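PDB 2ODK: antitoxin from Nitrosomonas europaea, which probably acts as the antitoxin of a type II toxin-antitoxin system of the Phd/YefM family. Local coordinates for residues S16-A21 with Q28-R33. Sequence-based numbering, arbitrary orientation. Where two conformers were deposited one is given.
Sequences SEFLDA and QIVSRR
Phe18 sets its ring obliquely against the CB of Gln28, with CE1 3.7 Å from Gln28 CB and CD1 4.0 Å from the same carbon. Its CG stands anti to the backbone N (chi1 172°), which carries the ring off helix 15-24 and out to strand 28-32. A large flat hydrocarbon suits this place, since the axes of the two segments approach no closer than 9.4 Å and a long side chain has to span the gap. Nearer the turn that joins them the backbones converge, and there Ala21 is small enough for its methyl to sit 3.6 Å from Gln28 CD. Helix and strand run roughly antiparallel, at 140°, as successive elements of the Phd/YefM antitoxin domain, the strand being the middle one of the mixed sheet within this chain, between 5-7 and 35-42, with the helix packed against it. Gln28 combines two roles in this buried setting. Its methylenes pass Phe18 in the opposite direction, and the bend at chi2 folds the amide back beside Ala21, its plane 79° from that of the ring. Both ends of that amide are hydrogen-bonded: OE1 accepts a hydrogen bond from Trp6 NE1, and NE2 donates to the carbonyl oxygen of Gly26, tying the strand's first residue to the preceding turn. The indole of Trp6 also meets Phe18 edge-to-face, while Leu40 of the neighbouring strand touches the same phenyl group. Val30, branched at CB, offers a methyl to Phe18 and also packs on Leu19 of the second subunit.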
ATOM      1  N   SER A  16      -6.726   5.539  -8.551  1.00 17.04           N
ATOM      2  CA  SER A  16      -6.053   5.058  -9.775  0.50 17.98           C
ATOM      3  C   SER A  16      -4.694   5.742  -9.962  1.00 17.79           C
ATOM      4  O   SER A  16      -3.720   5.089 -10.368  1.00 18.45           O
ATOM      5  CB  SER A  16      -6.940   5.264 -11.010  0.50 19.54           C
ATOM      6  OG  SER A  16      -7.134   6.635 -11.258  0.50 21.97           O
ATOM      7  N   GLU A  17      -4.617   7.030  -9.636  1.00 18.46           N
ATOM      8  CA  GLU A  17      -3.390   7.811  -9.734  0.50 18.51           C
ATOM      9  C   GLU A  17      -2.372   7.379  -8.668  1.00 17.23           C
ATOM     10  O   GLU A  17      -1.158   7.315  -8.916  1.00 18.50           O
ATOM     11  CB  GLU A  17      -3.731   9.294  -9.557  0.50 19.63           C
ATOM     12  CG  GLU A  17      -2.637  10.239  -9.942  0.50 22.71           C
ATOM     13  CD  GLU A  17      -2.943  11.679  -9.553  0.50 26.73           C
ATOM     14  OE1 GLU A  17      -4.137  12.025  -9.380  0.50 28.71           O
ATOM     15  OE2 GLU A  17      -1.979  12.460  -9.412  0.50 29.74           O
ATOM     16  N   PHE A  18      -2.881   7.101  -7.472  1.00 15.89           N
ATOM     17  CA  PHE A  18      -2.068   6.626  -6.348  1.00 14.10           C
ATOM     18  C   PHE A  18      -1.411   5.280  -6.717  1.00 14.27           C
ATOM     19  O   PHE A  18      -0.197   5.099  -6.523  1.00 14.00           O
ATOM     20  CB  PHE A  18      -3.040   6.504  -5.156  1.00 13.94           C
ATOM     21  CG  PHE A  18      -2.493   5.856  -3.908  1.00 12.47           C
ATOM     22  CD1 PHE A  18      -1.451   6.422  -3.179  1.00 12.64           C
ATOM     23  CD2 PHE A  18      -3.104   4.703  -3.389  1.00 13.94           C
ATOM     24  CE1 PHE A  18      -1.013   5.854  -1.971  1.00 14.69           C
ATOM     25  CE2 PHE A  18      -2.674   4.144  -2.211  1.00 15.34           C
ATOM     26  CZ  PHE A  18      -1.649   4.690  -1.491  1.00 15.25           C
ATOM     27  N   LEU A  19      -2.219   4.352  -7.223  1.00 13.47           N
ATOM     28  CA  LEU A  19      -1.695   3.054  -7.663  1.00 13.80           C
ATOM     29  C   LEU A  19      -0.712   3.212  -8.826  1.00 15.36           C
ATOM     30  O   LEU A  19       0.360   2.562  -8.861  1.00 14.89           O
ATOM     31  CB  LEU A  19      -2.871   2.126  -8.001  1.00 14.71           C
ATOM     32  CG  LEU A  19      -2.483   0.726  -8.495  1.00 15.36           C
ATOM     33  CD1 LEU A  19      -1.540   0.010  -7.527  1.00 17.31           C
ATOM     34  CD2 LEU A  19      -3.769  -0.071  -8.706  1.00 18.42           C
ATOM     35  N   ASP A  20      -1.059   4.078  -9.775  1.00 15.64           N
ATOM     36  CA  ASP A  20      -0.169   4.319 -10.918  0.50 16.06           C
ATOM     37  C   ASP A  20       1.165   4.873 -10.470  1.00 15.60           C
ATOM     38  O   ASP A  20       2.231   4.471 -10.984  1.00 16.86           O
ATOM     39  CB  ASP A  20      -0.798   5.280 -11.932  0.50 17.44           C
ATOM     40  CG  ASP A  20       0.063   5.465 -13.151  0.50 20.20           C
ATOM     41  OD1 ASP A  20       0.168   4.506 -13.935  0.50 23.56           O
ATOM     42  OD2 ASP A  20       0.637   6.557 -13.307  0.50 25.98           O
ATOM     43  N   ALA A  21       1.138   5.801  -9.503  1.00 15.09           N
ATOM     44  CA  ALA A  21       2.394   6.374  -9.019  1.00 14.19           C
ATOM     45  C   ALA A  21       3.242   5.283  -8.323  1.00 13.35           C
ATOM     46  O   ALA A  21       4.473   5.262  -8.412  1.00 14.12           O
ATOM     47  CB  ALA A  21       2.134   7.520  -8.056  1.00 15.80           C
ATOM     48  N   GLN A  28       4.472   4.650  -2.270  1.00 12.66           N
ATOM     49  CA  GLN A  28       3.714   5.879  -1.983  1.00 11.93           C
ATOM     50  C   GLN A  28       3.202   5.793  -0.550  1.00 12.36           C
ATOM     51  O   GLN A  28       2.611   4.774  -0.190  1.00 12.77           O
ATOM     52  CB  GLN A  28       2.511   5.994  -2.941  1.00 12.83           C
ATOM     53  CG  GLN A  28       2.891   6.022  -4.433  1.00 13.30           C
ATOM     54  CD  GLN A  28       3.642   7.289  -4.785  1.00 15.74           C
ATOM     55  OE1 GLN A  28       3.144   8.402  -4.566  1.00 16.54           O
ATOM     56  NE2 GLN A  28       4.859   7.132  -5.348  1.00 15.39           N
ATOM     57  N   ILE A  29       3.459   6.813   0.268  1.00 12.07           N
ATOM     58  CA  ILE A  29       2.996   6.801   1.662  1.00 12.60           C
ATOM     59  C   ILE A  29       1.564   7.296   1.776  1.00 12.30           C
ATOM     60  O   ILE A  29       1.153   8.178   1.026  1.00 12.95           O
ATOM     61  CB  ILE A  29       3.925   7.678   2.497  1.00 13.20           C
ATOM     62  CG1 ILE A  29       5.328   7.040   2.484  1.00 15.92           C
ATOM     63  CG2 ILE A  29       3.381   7.798   3.942  1.00 15.23           C
ATOM     64  CD1 ILE A  29       6.476   7.876   3.103  1.00 18.14           C
ATOM     65  N   VAL A  30       0.811   6.695   2.692  1.00 11.26           N
ATOM     66  CA  VAL A  30      -0.527   7.164   3.022  0.50 10.94           C
ATOM     67  C   VAL A  30      -0.507   7.703   4.452  1.00 10.90           C
ATOM     68  O   VAL A  30       0.032   7.037   5.342  1.00 11.66           O
ATOM     69  CB  VAL A  30      -1.500   5.985   2.988  0.50 10.62           C
ATOM     70  CG1 VAL A  30      -2.929   6.431   3.361  0.50 10.80           C
ATOM     71  CG2 VAL A  30      -1.462   5.332   1.606  0.50  9.50           C
ATOM     72  N   SER A  31      -1.111   8.877   4.674  1.00 11.27           N
ATOM     73  CA  SER A  31      -1.192   9.448   6.013  1.00 11.14           C
ATOM     74  C   SER A  31      -2.642   9.548   6.509  1.00 10.96           C
ATOM     75  O   SER A  31      -3.599   9.554   5.694  1.00 11.55           O
ATOM     76  CB  SER A  31      -0.564  10.842   6.004  1.00 11.91           C
ATOM     77  OG  SER A  31      -1.262  11.723   5.145  1.00 11.87           O
ATOM     78  N   ARG A  32      -2.799   9.616   7.849  1.00 11.00           N
ATOM     79  CA  ARG A  32      -4.072  10.012   8.463  1.00 10.66           C
ATOM     80  C   ARG A  32      -3.658  11.042   9.472  1.00 10.28           C
ATOM     81  O   ARG A  32      -2.653  10.861  10.152  1.00 10.66           O
ATOM     82  CB  ARG A  32      -4.736   8.832   9.217  1.00 12.21           C
ATOM     83  CG  ARG A  32      -5.337   7.754   8.319  1.00 13.48           C
ATOM     84  CD  ARG A  32      -6.152   6.747   9.082  1.00 11.31           C
ATOM     85  NE  ARG A  32      -5.457   6.049  10.148  1.00 14.53           N
ATOM     86  CZ  ARG A  32      -5.653   4.761  10.407  1.00 13.47           C
ATOM     87  NH1 ARG A  32      -6.459   4.039   9.588  1.00 12.11           N
ATOM     88  NH2 ARG A  32      -5.015   4.212  11.459  1.00 13.86           N
ATOM     89  N   ARG A  33      -4.470  12.080   9.619  1.00 10.43           N
ATOM     90  CA  ARG A  33      -4.189  13.123  10.625  1.00 11.14           C
ATOM     91  C   ARG A  33      -2.797  13.723  10.408  1.00 11.68           C
ATOM     92  O   ARG A  33      -2.142  14.179  11.371  1.00 12.60           O
ATOM     93  CB  ARG A  33      -4.352  12.590  12.063  1.00 11.02           C
ATOM     94  CG  ARG A  33      -5.798  12.266  12.462  1.00 13.58           C
ATOM     95  CD  ARG A  33      -5.817  12.002  13.954  1.00 14.45           C
ATOM     96  NE  ARG A  33      -7.130  11.887  14.583  1.00 15.65           N
ATOM     97  CZ  ARG A  33      -7.837  12.937  15.000  1.00 14.36           C
ATOM     98  NH1 ARG A  33      -7.340  14.156  14.753  1.00 16.57           N
ATOM     99  NH2 ARG A  33      -8.992  12.786  15.682  1.00 11.44           N
TER